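Local coordinates for glycosyl hydrolases family 31 family protein (Aspergillus niger, PDB 6DRU), which releases alpha-xylose from the non-reducing terminal glucose of xyloglucan oligosaccharides as a retaining alpha-xylosidase of glycosyl hydrolase family 31, at residues G317-A329 with G388-L402. Numbering follows the deposited sequence.
Sequences GAEMMASLWPSVA and GIKNFWIDQADGGAL. With XYS (alpha-D-xylopyranose), chain N; BGC (beta-D-glucopyranose), chain F.
Trp325 and Asp395 reach out side by side from just past the C-terminal ends of neighbouring parallel strands, 319-324 and 391-394, with the indole and carboxylate planes turned 70° apart. Trp325 NE1 gives Asp395 OD1 a weak, bent hydrogen bond of 3.1 Å, and a water linked to Ser323 OG donates to the same oxygen, so OD1 is held from two directions, 2.7 Å from xylose O5, which also meets the indole edge. Gln396 covers one face of Trp325 as a CH-pi contact, its CG 3.7 Å from the centroid of the six-membered ring; Leu402 crosses that ring at about a right angle, bringing CD2 to CZ3.

Behind this end the strands are zipped by backbone bonds, among them Trp393 N to Ala322 O at 2.7 Å and Leu324 N to Trp393 O. On the face carrying Met321, Ser323 and Trp393, the Trp393 CG stands anti to the backbone N (chi1 -174°), which sends the indole away from strand 319-324 until its edge meets xylose O3. Met321 crosses Trp393 at about a right angle, its SD oblique to the five-membered ring, 5.2 Å from the centroid, a Met-aromatic contact. The other face, with Ala322, Leu324, Phe392 and Ile394, is apolar: Leu324 lies alongside Ile394, helix 370-385 packs on Leu324 and helix 439-455 on Ile394. At the far end Asn391 ND2 bonds Met320 O at 3.2 Å, nearly straight but from above the carbonyl plane, while its OD1 accepts from Val466 N.

Adjacent parallel strands joined by a connection that includes helix 370-385 form a beta-alpha-beta crossover of the family 31 TIM barrel. Their C-terminal ends contribute Trp325, Trp393 and Asp395 to the xylose pocket, where Asp395 is probably an active-site residue and Asp487 the likely proton donor.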
# COMPACT_ATOMS: atom_id res chain seq x y z
N GLY A 317 -11.87 17.39 54.42
CA GLY A 317 -11.92 18.47 53.46
C GLY A 317 -11.32 18.16 52.11
O GLY A 317 -11.27 19.05 51.25
N ALA A 318 -10.87 16.93 51.89
CA ALA A 318 -10.20 16.57 50.66
C ALA A 318 -11.20 16.40 49.52
O ALA A 318 -12.35 15.98 49.73
CB ALA A 318 -9.40 15.28 50.84
N GLU A 319 -10.77 16.74 48.32
CA GLU A 319 -11.54 16.42 47.13
C GLU A 319 -11.27 14.97 46.71
O GLU A 319 -10.42 14.28 47.29
CB GLU A 319 -11.21 17.38 46.00
CG GLU A 319 -11.71 18.80 46.24
CD GLU A 319 -12.59 19.31 45.12
OE1 GLU A 319 -13.75 18.86 45.02
OE2 GLU A 319 -12.13 20.17 44.34
N MET A 320 -11.99 14.52 45.70
CA MET A 320 -11.89 13.13 45.25
C MET A 320 -11.59 13.07 43.76
O MET A 320 -11.95 13.97 42.99
CB MET A 320 -13.18 12.36 45.56
CG MET A 320 -13.49 12.25 47.04
SD MET A 320 -14.36 10.73 47.45
CE MET A 320 -13.12 9.51 47.02
N MET A 321 -10.93 11.98 43.36
CA MET A 321 -10.60 11.71 41.97
C MET A 321 -10.90 10.25 41.67
O MET A 321 -10.65 9.37 42.50
CB MET A 321 -9.12 12.01 41.67
CG MET A 321 -8.69 11.65 40.26
SD MET A 321 -6.99 12.11 39.88
CE MET A 321 -7.16 13.89 39.70
N ALA A 322 -11.45 9.99 40.49
CA ALA A 322 -11.81 8.64 40.07
C ALA A 322 -11.17 8.33 38.72
O ALA A 322 -10.86 9.23 37.93
CB ALA A 322 -13.32 8.46 39.99
N SER A 323 -10.99 7.04 38.46
CA SER A 323 -10.29 6.56 37.28
C SER A 323 -11.26 6.12 36.20
O SER A 323 -12.36 5.62 36.48
CB SER A 323 -9.37 5.39 37.65
OG SER A 323 -8.92 4.71 36.49
N LEU A 324 -10.86 6.32 34.95
CA LEU A 324 -11.62 5.83 33.81
C LEU A 324 -10.65 5.43 32.70
O LEU A 324 -9.63 6.09 32.49
CB LEU A 324 -12.61 6.89 33.29
CG LEU A 324 -12.05 8.20 32.74
CD1 LEU A 324 -12.82 8.64 31.51
CD2 LEU A 324 -12.09 9.28 33.80
N TRP A 325 -10.97 4.34 32.02
CA TRP A 325 -10.21 3.87 30.87
C TRP A 325 -10.97 4.15 29.58
O TRP A 325 -12.20 4.20 29.59
CB TRP A 325 -9.91 2.37 30.97
CG TRP A 325 -8.74 2.03 31.83
CD1 TRP A 325 -8.25 2.76 32.88
CD2 TRP A 325 -7.90 0.88 31.72
NE1 TRP A 325 -7.15 2.12 33.42
CE2 TRP A 325 -6.92 0.97 32.73
CE3 TRP A 325 -7.88 -0.22 30.85
CZ2 TRP A 325 -5.93 -0.00 32.90
CZ3 TRP A 325 -6.90 -1.18 31.03
CH2 TRP A 325 -5.94 -1.07 32.04
N PRO A 326 -10.27 4.33 28.46
CA PRO A 326 -10.95 4.58 27.19
C PRO A 326 -11.52 3.34 26.53
O PRO A 326 -12.13 3.46 25.46
CB PRO A 326 -9.84 5.20 26.33
CG PRO A 326 -8.60 4.55 26.83
CD PRO A 326 -8.80 4.34 28.31
N SER A 327 -11.35 2.17 27.13
CA SER A 327 -11.79 0.92 26.51
C SER A 327 -13.28 0.71 26.71
O SER A 327 -13.86 1.08 27.74
CB SER A 327 -11.02 -0.26 27.10
OG SER A 327 -11.12 -0.28 28.51
N VAL A 328 -13.91 0.11 25.71
CA VAL A 328 -15.33 -0.24 25.76
C VAL A 328 -15.48 -1.70 25.36
O VAL A 328 -14.94 -2.12 24.33
CB VAL A 328 -16.17 0.66 24.83
CG1 VAL A 328 -17.63 0.23 24.86
CG2 VAL A 328 -16.02 2.12 25.22
N ALA A 329 -16.21 -2.46 26.16
CA ALA A 329 -16.48 -3.86 25.90
C ALA A 329 -17.94 -4.04 25.52
O ALA A 329 -18.77 -3.14 25.68
CB ALA A 329 -16.12 -4.73 27.12
N GLY A 388 -19.92 14.60 43.66
CA GLY A 388 -18.83 14.96 44.55
C GLY A 388 -17.45 14.55 44.07
O GLY A 388 -16.46 14.98 44.68
N ILE A 389 -17.35 13.75 43.02
CA ILE A 389 -16.07 13.36 42.45
C ILE A 389 -15.87 14.22 41.21
O ILE A 389 -16.35 13.89 40.12
CB ILE A 389 -16.02 11.87 42.13
CG1 ILE A 389 -16.31 11.05 43.39
CG2 ILE A 389 -14.66 11.49 41.55
CD1 ILE A 389 -16.68 9.62 43.12
N LYS A 390 -15.15 15.33 41.36
CA LYS A 390 -15.02 16.33 40.31
C LYS A 390 -13.62 16.41 39.72
O LYS A 390 -13.33 17.33 38.95
CB LYS A 390 -15.45 17.70 40.84
CG LYS A 390 -16.75 17.66 41.62
CD LYS A 390 -17.18 19.04 42.07
CE LYS A 390 -18.69 19.14 42.16
NZ LYS A 390 -19.17 20.55 42.03
N ASN A 391 -12.75 15.46 40.05
CA ASN A 391 -11.44 15.34 39.43
C ASN A 391 -11.33 13.95 38.83
O ASN A 391 -11.86 12.98 39.38
CB ASN A 391 -10.33 15.58 40.45
CG ASN A 391 -10.46 16.93 41.14
OD1 ASN A 391 -9.98 17.95 40.63
ND2 ASN A 391 -11.11 16.94 42.30
N PHE A 392 -10.67 13.84 37.68
CA PHE A 392 -10.73 12.62 36.89
C PHE A 392 -9.34 12.12 36.53
O PHE A 392 -8.45 12.90 36.18
CB PHE A 392 -11.56 12.85 35.63
CG PHE A 392 -13.01 13.11 35.92
CD1 PHE A 392 -13.86 12.07 36.23
CD2 PHE A 392 -13.51 14.41 35.91
CE1 PHE A 392 -15.19 12.31 36.51
CE2 PHE A 392 -14.84 14.65 36.19
CZ PHE A 392 -15.68 13.60 36.49
N TRP A 393 -9.17 10.81 36.61
CA TRP A 393 -7.91 10.13 36.33
C TRP A 393 -8.07 9.41 34.99
O TRP A 393 -8.64 8.31 34.93
CB TRP A 393 -7.57 9.16 37.46
CG TRP A 393 -6.23 8.52 37.34
CD1 TRP A 393 -5.27 8.78 36.41
CD2 TRP A 393 -5.68 7.51 38.20
NE1 TRP A 393 -4.17 7.99 36.63
CE2 TRP A 393 -4.40 7.20 37.73
CE3 TRP A 393 -6.16 6.84 39.33
CZ2 TRP A 393 -3.58 6.25 38.34
CZ3 TRP A 393 -5.35 5.90 39.94
CH2 TRP A 393 -4.07 5.61 39.44
N ILE A 394 -7.58 10.03 33.92
CA ILE A 394 -7.73 9.49 32.57
C ILE A 394 -6.49 8.66 32.27
O ILE A 394 -5.50 9.14 31.71
CB ILE A 394 -7.98 10.59 31.54
CG1 ILE A 394 -7.17 11.84 31.89
CG2 ILE A 394 -9.45 10.87 31.48
CD1 ILE A 394 -7.30 12.96 30.88
N ASP A 395 -6.57 7.39 32.63
CA ASP A 395 -5.44 6.47 32.58
C ASP A 395 -5.50 5.64 31.30
O ASP A 395 -6.57 5.42 30.73
CB ASP A 395 -5.47 5.56 33.81
CG ASP A 395 -4.29 4.62 33.87
OD1 ASP A 395 -4.51 3.45 34.25
OD2 ASP A 395 -3.16 5.03 33.53
N GLN A 396 -4.32 5.19 30.85
CA GLN A 396 -4.21 4.20 29.78
C GLN A 396 -4.80 4.70 28.46
O GLN A 396 -5.42 3.93 27.72
CB GLN A 396 -4.84 2.87 30.19
CG GLN A 396 -4.01 2.11 31.20
CD GLN A 396 -3.24 0.98 30.57
OE1 GLN A 396 -3.80 0.16 29.84
NE2 GLN A 396 -1.94 0.93 30.83
N ALA A 397 -4.61 5.98 28.17
CA ALA A 397 -5.14 6.59 26.96
C ALA A 397 -4.01 7.03 26.02
O ALA A 397 -4.04 8.12 25.45
CB ALA A 397 -6.03 7.78 27.29
N ASP A 398 -3.01 6.16 25.85
CA ASP A 398 -1.88 6.50 24.98
C ASP A 398 -2.29 6.56 23.52
O ASP A 398 -1.73 7.35 22.75
CB ASP A 398 -0.75 5.49 25.18
CG ASP A 398 -0.15 5.55 26.57
OD1 ASP A 398 -0.76 5.00 27.52
OD2 ASP A 398 0.94 6.15 26.73
N GLY A 399 -3.26 5.75 23.11
CA GLY A 399 -3.73 5.75 21.75
C GLY A 399 -3.30 4.49 21.01
O GLY A 399 -2.22 3.93 21.25
N GLY A 400 -4.16 4.04 20.10
CA GLY A 400 -3.92 2.82 19.35
C GLY A 400 -4.28 1.58 20.14
O GLY A 400 -5.46 1.20 20.19
N ALA A 401 -3.29 0.95 20.75
CA ALA A 401 -3.54 -0.16 21.67
C ALA A 401 -4.02 0.40 23.01
O ALA A 401 -4.31 1.59 23.14
CB ALA A 401 -2.28 -1.02 21.82
N LEU A 402 -4.11 -0.46 24.02
CA LEU A 402 -4.61 -0.04 25.33
C LEU A 402 -3.44 0.24 26.27
O LEU A 402 -3.20 -0.46 27.25
CB LEU A 402 -5.56 -1.09 25.90
CG LEU A 402 -6.38 -0.66 27.12
CD1 LEU A 402 -6.97 0.73 26.92
CD2 LEU A 402 -7.48 -1.67 27.41
C1 XYS N . -2.24 1.60 34.99
C2 XYS N . -1.82 2.89 35.66
C3 XYS N . -1.77 2.67 37.16
C4 XYS N . -3.09 2.11 37.63
C5 XYS N . -3.45 0.90 36.80
O1 XYS N . -1.33 0.58 35.31
O2 XYS N . -0.55 3.27 35.19
O3 XYS N . -1.51 3.89 37.81
O4 XYS N . -2.98 1.73 38.99
O5 XYS N . -3.53 1.25 35.44
C2 BGC F . 0.25 -5.02 32.69
C3 BGC F . -0.03 -3.93 31.71
C4 BGC F . -1.31 -3.18 32.12
C5 BGC F . -1.22 -2.75 33.56
C6 BGC F . -2.54 -2.13 34.00
C1 BGC F . 0.33 -4.40 34.06
O2 BGC F . 1.50 -5.68 32.37
O3 BGC F . -0.20 -4.48 30.45
O4 BGC F . -1.47 -2.03 31.32
O5 BGC F . -0.96 -3.87 34.39
O6 BGC F . -2.61 -2.11 35.40
O HOH W 1 -6.11 3.99 36.56
O HOH W 2 -8.71 7.42 30.19